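Putative O-Methyltransferase (Corynebacterium glutamicum, PDB 3DR5) is probably an S-adenosyl-L-methionine-dependent O-methyltransferase, transferring a methyl group to a hydroxyl of a substrate that is not known. Local coordinates at residues E39-A50 with V70-L78. Sequence-based numbering, arbitrary orientation.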
ATOM      1  N   GLU A  39      10.385   9.468  -0.660  1.00 35.27           N
ATOM      2  CA  GLU A  39       9.602   9.575   0.561  1.00 35.36           C
ATOM      3  C   GLU A  39       8.245   8.890   0.517  1.00 34.78           C
ATOM      4  O   GLU A  39       7.811   8.312   1.513  1.00 35.10           O
ATOM      5  CB  GLU A  39       9.420  11.046   0.931  1.00 36.46           C
ATOM      6  CG  GLU A  39       8.496  11.305   2.122  1.00 39.24           C
ATOM      7  CD  GLU A  39       8.994  10.685   3.416  1.00 42.52           C
ATOM      8  OE1 GLU A  39      10.221  10.695   3.645  1.00 46.69           O
ATOM      9  OE2 GLU A  39       8.160  10.200   4.213  1.00 44.19           O
HETATM   10  N   MSE A  40       7.586   8.954  -0.635  1.00 33.85           N
HETATM   11  CA  MSE A  40       6.271   8.356  -0.797  1.00 33.31           C
HETATM   12  C   MSE A  40       6.332   6.831  -0.767  1.00 31.59           C
HETATM   13  O   MSE A  40       5.450   6.179  -0.200  1.00 30.49           O
HETATM   14  CB  MSE A  40       5.614   8.853  -2.102  1.00 32.67           C
HETATM   15  CG  MSE A  40       4.999  10.263  -2.011  1.00 37.51           C
HETATM   16 SE   MSE A  40       4.028  10.771  -3.644  1.00 48.82          SE
HETATM   17  CE  MSE A  40       3.902  12.662  -3.385  1.00 47.77           C
ATOM     18  N   THR A  41       7.373   6.270  -1.378  1.00 29.68           N
ATOM     19  CA  THR A  41       7.553   4.828  -1.387  1.00 27.32           C
ATOM     20  C   THR A  41       7.857   4.375   0.053  1.00 26.43           C
ATOM     21  O   THR A  41       7.379   3.327   0.488  1.00 27.19           O
ATOM     22  CB  THR A  41       8.709   4.428  -2.324  1.00 28.66           C
ATOM     23  OG1 THR A  41       8.392   4.846  -3.657  1.00 26.10           O
ATOM     24  CG2 THR A  41       8.929   2.910  -2.304  1.00 25.19           C
ATOM     25  N   GLY A  42       8.645   5.164   0.788  1.00 24.88           N
ATOM     26  CA  GLY A  42       8.967   4.830   2.171  1.00 26.74           C
ATOM     27  C   GLY A  42       7.715   4.820   3.051  1.00 27.45           C
ATOM     28  O   GLY A  42       7.560   3.927   3.891  1.00 27.33           O
ATOM     29  N   GLN A  43       6.824   5.798   2.869  1.00 26.78           N
ATOM     30  CA  GLN A  43       5.581   5.875   3.643  1.00 28.12           C
ATOM     31  C   GLN A  43       4.753   4.599   3.397  1.00 27.73           C
ATOM     32  O   GLN A  43       4.189   4.022   4.337  1.00 27.06           O
ATOM     33  CB  GLN A  43       4.792   7.147   3.250  1.00 27.92           C
ATOM     34  CG  GLN A  43       5.445   8.429   3.770  1.00 28.63           C
ATOM     35  CD  GLN A  43       4.766   9.695   3.271  1.00 34.03           C
ATOM     36  OE1 GLN A  43       3.646   9.655   2.759  1.00 36.82           O
ATOM     37  NE2 GLN A  43       5.443  10.831   3.422  1.00 32.59           N
ATOM     38  N   LEU A  44       4.684   4.157   2.139  1.00 27.40           N
ATOM     39  CA  LEU A  44       3.969   2.921   1.818  1.00 27.16           C
ATOM     40  C   LEU A  44       4.661   1.737   2.530  1.00 26.87           C
ATOM     41  O   LEU A  44       3.990   0.782   2.941  1.00 27.06           O
ATOM     42  CB  LEU A  44       3.942   2.662   0.307  1.00 25.60           C
ATOM     43  CG  LEU A  44       3.381   1.279  -0.068  1.00 29.19           C
ATOM     44  CD1 LEU A  44       1.974   1.125   0.501  1.00 27.74           C
ATOM     45  CD2 LEU A  44       3.369   1.107  -1.584  1.00 24.87           C
ATOM     46  N   LEU A  45       5.991   1.779   2.673  1.00 27.58           N
ATOM     47  CA  LEU A  45       6.702   0.690   3.364  1.00 29.21           C
ATOM     48  C   LEU A  45       6.272   0.675   4.844  1.00 28.50           C
ATOM     49  O   LEU A  45       6.068  -0.383   5.432  1.00 29.78           O
ATOM     50  CB  LEU A  45       8.235   0.853   3.237  1.00 27.83           C
ATOM     51  CG  LEU A  45       8.782   0.630   1.813  1.00 30.54           C
ATOM     52  CD1 LEU A  45      10.306   0.755   1.823  1.00 32.59           C
ATOM     53  CD2 LEU A  45       8.368  -0.761   1.303  1.00 29.82           C
ATOM     54  N   THR A  46       6.129   1.854   5.438  1.00 27.80           N
ATOM     55  CA  THR A  46       5.692   1.961   6.828  1.00 28.58           C
ATOM     56  C   THR A  46       4.270   1.396   6.963  1.00 27.31           C
ATOM     57  O   THR A  46       3.954   0.718   7.933  1.00 28.48           O
ATOM     58  CB  THR A  46       5.683   3.431   7.282  1.00 27.74           C
ATOM     59  OG1 THR A  46       6.983   3.990   7.076  1.00 28.37           O
ATOM     60  CG2 THR A  46       5.319   3.544   8.747  1.00 28.82           C
ATOM     61  N   THR A  47       3.418   1.683   5.979  1.00 28.69           N
ATOM     62  CA  THR A  47       2.035   1.214   5.979  1.00 27.73           C
ATOM     63  C   THR A  47       1.958  -0.307   5.949  1.00 27.47           C
ATOM     64  O   THR A  47       1.193  -0.908   6.705  1.00 27.23           O
ATOM     65  CB  THR A  47       1.259   1.758   4.760  1.00 28.09           C
ATOM     66  OG1 THR A  47       1.238   3.190   4.801  1.00 27.40           O
ATOM     67  CG2 THR A  47      -0.179   1.229   4.755  1.00 23.26           C
ATOM     68  N   LEU A  48       2.748  -0.930   5.079  1.00 26.00           N
ATOM     69  CA  LEU A  48       2.740  -2.386   4.979  1.00 24.82           C
ATOM     70  C   LEU A  48       3.363  -3.027   6.212  1.00 24.93           C
ATOM     71  O   LEU A  48       2.915  -4.086   6.660  1.00 24.34           O
ATOM     72  CB  LEU A  48       3.477  -2.844   3.715  1.00 26.01           C
ATOM     73  CG  LEU A  48       2.808  -2.406   2.399  1.00 30.70           C
ATOM     74  CD1 LEU A  48       3.650  -2.864   1.205  1.00 30.77           C
ATOM     75  CD2 LEU A  48       1.392  -2.993   2.318  1.00 26.08           C
ATOM     76  N   ALA A  49       4.398  -2.393   6.761  1.00 25.73           N
ATOM     77  CA  ALA A  49       5.046  -2.927   7.950  1.00 26.68           C
ATOM     78  C   ALA A  49       4.058  -2.840   9.110  1.00 26.17           C
ATOM     79  O   ALA A  49       4.056  -3.689   9.999  1.00 25.74           O
ATOM     80  CB  ALA A  49       6.323  -2.129   8.277  1.00 24.82           C
ATOM     81  N   ALA A  50       3.221  -1.803   9.093  1.00 27.11           N
ATOM     82  CA  ALA A  50       2.221  -1.585  10.136  1.00 27.80           C
ATOM     83  C   ALA A  50       0.979  -2.459   9.960  1.00 29.60           C
ATOM     84  O   ALA A  50       0.399  -2.917  10.941  1.00 32.07           O
ATOM     85  CB  ALA A  50       1.813  -0.117  10.169  1.00 29.92           C
ATOM     86  N   VAL A  70      15.656   2.478   4.005  1.00 33.16           N
ATOM     87  CA  VAL A  70      14.512   1.576   3.911  1.00 34.67           C
ATOM     88  C   VAL A  70      14.087   1.022   5.278  1.00 34.31           C
ATOM     89  O   VAL A  70      12.899   1.041   5.615  1.00 33.10           O
ATOM     90  CB  VAL A  70      14.837   0.394   2.961  1.00 35.05           C
ATOM     91  CG1 VAL A  70      13.762  -0.698   3.064  1.00 37.65           C
ATOM     92  CG2 VAL A  70      14.935   0.898   1.536  1.00 33.13           C
ATOM     93  N   GLY A  71      15.070   0.538   6.040  1.00 32.90           N
ATOM     94  CA  GLY A  71      14.830  -0.042   7.350  1.00 30.68           C
ATOM     95  C   GLY A  71      14.160   0.874   8.346  1.00 30.85           C
ATOM     96  O   GLY A  71      13.386   0.423   9.197  1.00 31.53           O
ATOM     97  N   LEU A  72      14.482   2.159   8.263  1.00 29.51           N
ATOM     98  CA  LEU A  72      13.906   3.143   9.165  1.00 30.07           C
ATOM     99  C   LEU A  72      12.406   3.289   8.903  1.00 28.95           C
ATOM    100  O   LEU A  72      11.619   3.471   9.835  1.00 29.63           O
ATOM    101  CB  LEU A  72      14.618   4.499   9.011  1.00 28.25           C
ATOM    102  CG  LEU A  72      16.017   4.571   9.657  1.00 28.77           C
ATOM    103  CD1 LEU A  72      16.687   5.897   9.294  1.00 31.04           C
ATOM    104  CD2 LEU A  72      15.900   4.448  11.179  1.00 27.33           C
ATOM    105  N   TYR A  73      12.009   3.219   7.637  1.00 29.65           N
ATOM    106  CA  TYR A  73      10.593   3.333   7.281  1.00 29.58           C
ATOM    107  C   TYR A  73       9.838   2.105   7.769  1.00 28.26           C
ATOM    108  O   TYR A  73       8.729   2.203   8.267  1.00 29.39           O
ATOM    109  CB  TYR A  73      10.436   3.445   5.771  1.00 29.72           C
ATOM    110  CG  TYR A  73      10.758   4.806   5.231  1.00 29.82           C
ATOM    111  CD1 TYR A  73       9.930   5.898   5.509  1.00 29.49           C
ATOM    112  CD2 TYR A  73      11.865   5.000   4.405  1.00 29.76           C
ATOM    113  CE1 TYR A  73      10.195   7.149   4.970  1.00 30.20           C
ATOM    114  CE2 TYR A  73      12.142   6.250   3.859  1.00 28.61           C
ATOM    115  CZ  TYR A  73      11.305   7.313   4.140  1.00 29.90           C
ATOM    116  OH  TYR A  73      11.555   8.532   3.567  1.00 35.40           O
ATOM    117  N   ILE A  74      10.466   0.948   7.620  1.00 27.05           N
ATOM    118  CA  ILE A  74       9.880  -0.312   8.041  1.00 26.50           C
ATOM    119  C   ILE A  74       9.784  -0.389   9.566  1.00 26.41           C
ATOM    120  O   ILE A  74       8.747  -0.772  10.102  1.00 28.29           O
ATOM    121  CB  ILE A  74      10.708  -1.507   7.477  1.00 25.58           C
ATOM    122  CG1 ILE A  74      10.510  -1.592   5.961  1.00 23.49           C
ATOM    123  CG2 ILE A  74      10.301  -2.811   8.153  1.00 22.85           C
ATOM    124  CD1 ILE A  74      11.228  -2.765   5.301  1.00 28.06           C
ATOM    125  N   LEU A  75      10.861  -0.017  10.260  1.00 29.11           N
ATOM    126  CA  LEU A  75      10.881  -0.048  11.723  1.00 31.04           C
ATOM    127  C   LEU A  75       9.817   0.854  12.344  1.00 31.90           C
ATOM    128  O   LEU A  75       9.319   0.576  13.432  1.00 32.45           O
ATOM    129  CB  LEU A  75      12.284   0.317  12.242  1.00 29.40           C
ATOM    130  CG  LEU A  75      13.314  -0.804  12.031  1.00 32.38           C
ATOM    131  CD1 LEU A  75      14.734  -0.282  12.275  1.00 30.38           C
ATOM    132  CD2 LEU A  75      12.987  -1.968  12.969  1.00 29.98           C
ATOM    133  N   ASN A  76       9.462   1.927  11.646  1.00 33.41           N
ATOM    134  CA  ASN A  76       8.426   2.839  12.131  1.00 35.17           C
ATOM    135  C   ASN A  76       7.096   2.110  12.339  1.00 35.09           C
ATOM    136  O   ASN A  76       6.391   2.370  13.314  1.00 36.99           O
ATOM    137  CB  ASN A  76       8.211   3.976  11.133  1.00 34.72           C
ATOM    138  CG  ASN A  76       9.147   5.146  11.364  1.00 39.54           C
ATOM    139  OD1 ASN A  76       9.405   5.949  10.456  1.00 43.81           O
ATOM    140  ND2 ASN A  76       9.649   5.262  12.585  1.00 43.80           N
ATOM    141  N   GLY A  77       6.751   1.198  11.427  1.00 32.65           N
ATOM    142  CA  GLY A  77       5.479   0.490  11.536  1.00 31.47           C
ATOM    143  C   GLY A  77       5.461  -0.882  12.180  1.00 32.40           C
ATOM    144  O   GLY A  77       4.481  -1.276  12.807  1.00 32.95           O
ATOM    145  N   LEU A  78       6.554  -1.607  12.019  1.00 31.49           N
ATOM    146  CA  LEU A  78       6.701  -2.952  12.562  1.00 32.19           C
ATOM    147  C   LEU A  78       6.405  -3.073  14.068  1.00 32.44           C
ATOM    148  O   LEU A  78       6.785  -2.204  14.851  1.00 33.08           O
ATOM    149  CB  LEU A  78       8.123  -3.436  12.279  1.00 29.81           C
ATOM    150  CG  LEU A  78       8.427  -4.794  11.642  1.00 36.01           C
ATOM    151  CD1 LEU A  78       7.514  -5.046  10.448  1.00 31.57           C
ATOM    152  CD2 LEU A  78       9.899  -4.820  11.219  1.00 33.99           C
TER
HETATM  153  O   HOH W   1       7.367   6.457   8.400  1.00 60.81           O
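Tyr73 lies lengthwise on helix 39-50, a knob in the hole formed by Glu39, Gly42, Leu45 and Thr46. Its CB sits 3.5 Å from Gly42 O, and CG stands anti to the carbonyl carbon and beside the backbone N (chi1 -77°), sending the ring toward the N-terminal end of the partner helix. There the ring covers bare backbone: CG, CD2 and CE2 face Gly42 CA, CD1 meets Gly42 C and O, and CE1 comes beside the Glu39 carboxylate. Gly42 CA stands 3.5 Å from the ring centroid, 9° off the normal, a CH-pi contact over the ring face. Tyr73 OH donates to Glu39 OE1 at a short 2.5 Å, the oxygen lying in the ring plane while the hydroxyl reaches it from above the carboxylate plane. Gln43 NE2 donates to the anti lone pair of Glu39 OE2 (2.9 Å), so both oxygens are held, and Arg26 also bonds the Tyr73 hydroxyl. One turn on, Thr46 OG1 donates to Tyr73 O (2.8 Å) and accepts a hydrogen bond from a water that also donates to Asn76 OD1. Beyond it the backbones converge: Ala50 and Gly77 CA atoms are 4.1 Å apart, and Ala49 CB touches Leu78 CD1 at 3.8 Å. The axes cross at -38°. Leu45 and Val70 reach Phe134 of strand 130-135 and Ile74 touches Ala60 of parallel strand 59-63, packing the pair on the 3-2-1-4-5-7-6 sheet characteristic of class I methyltransferases.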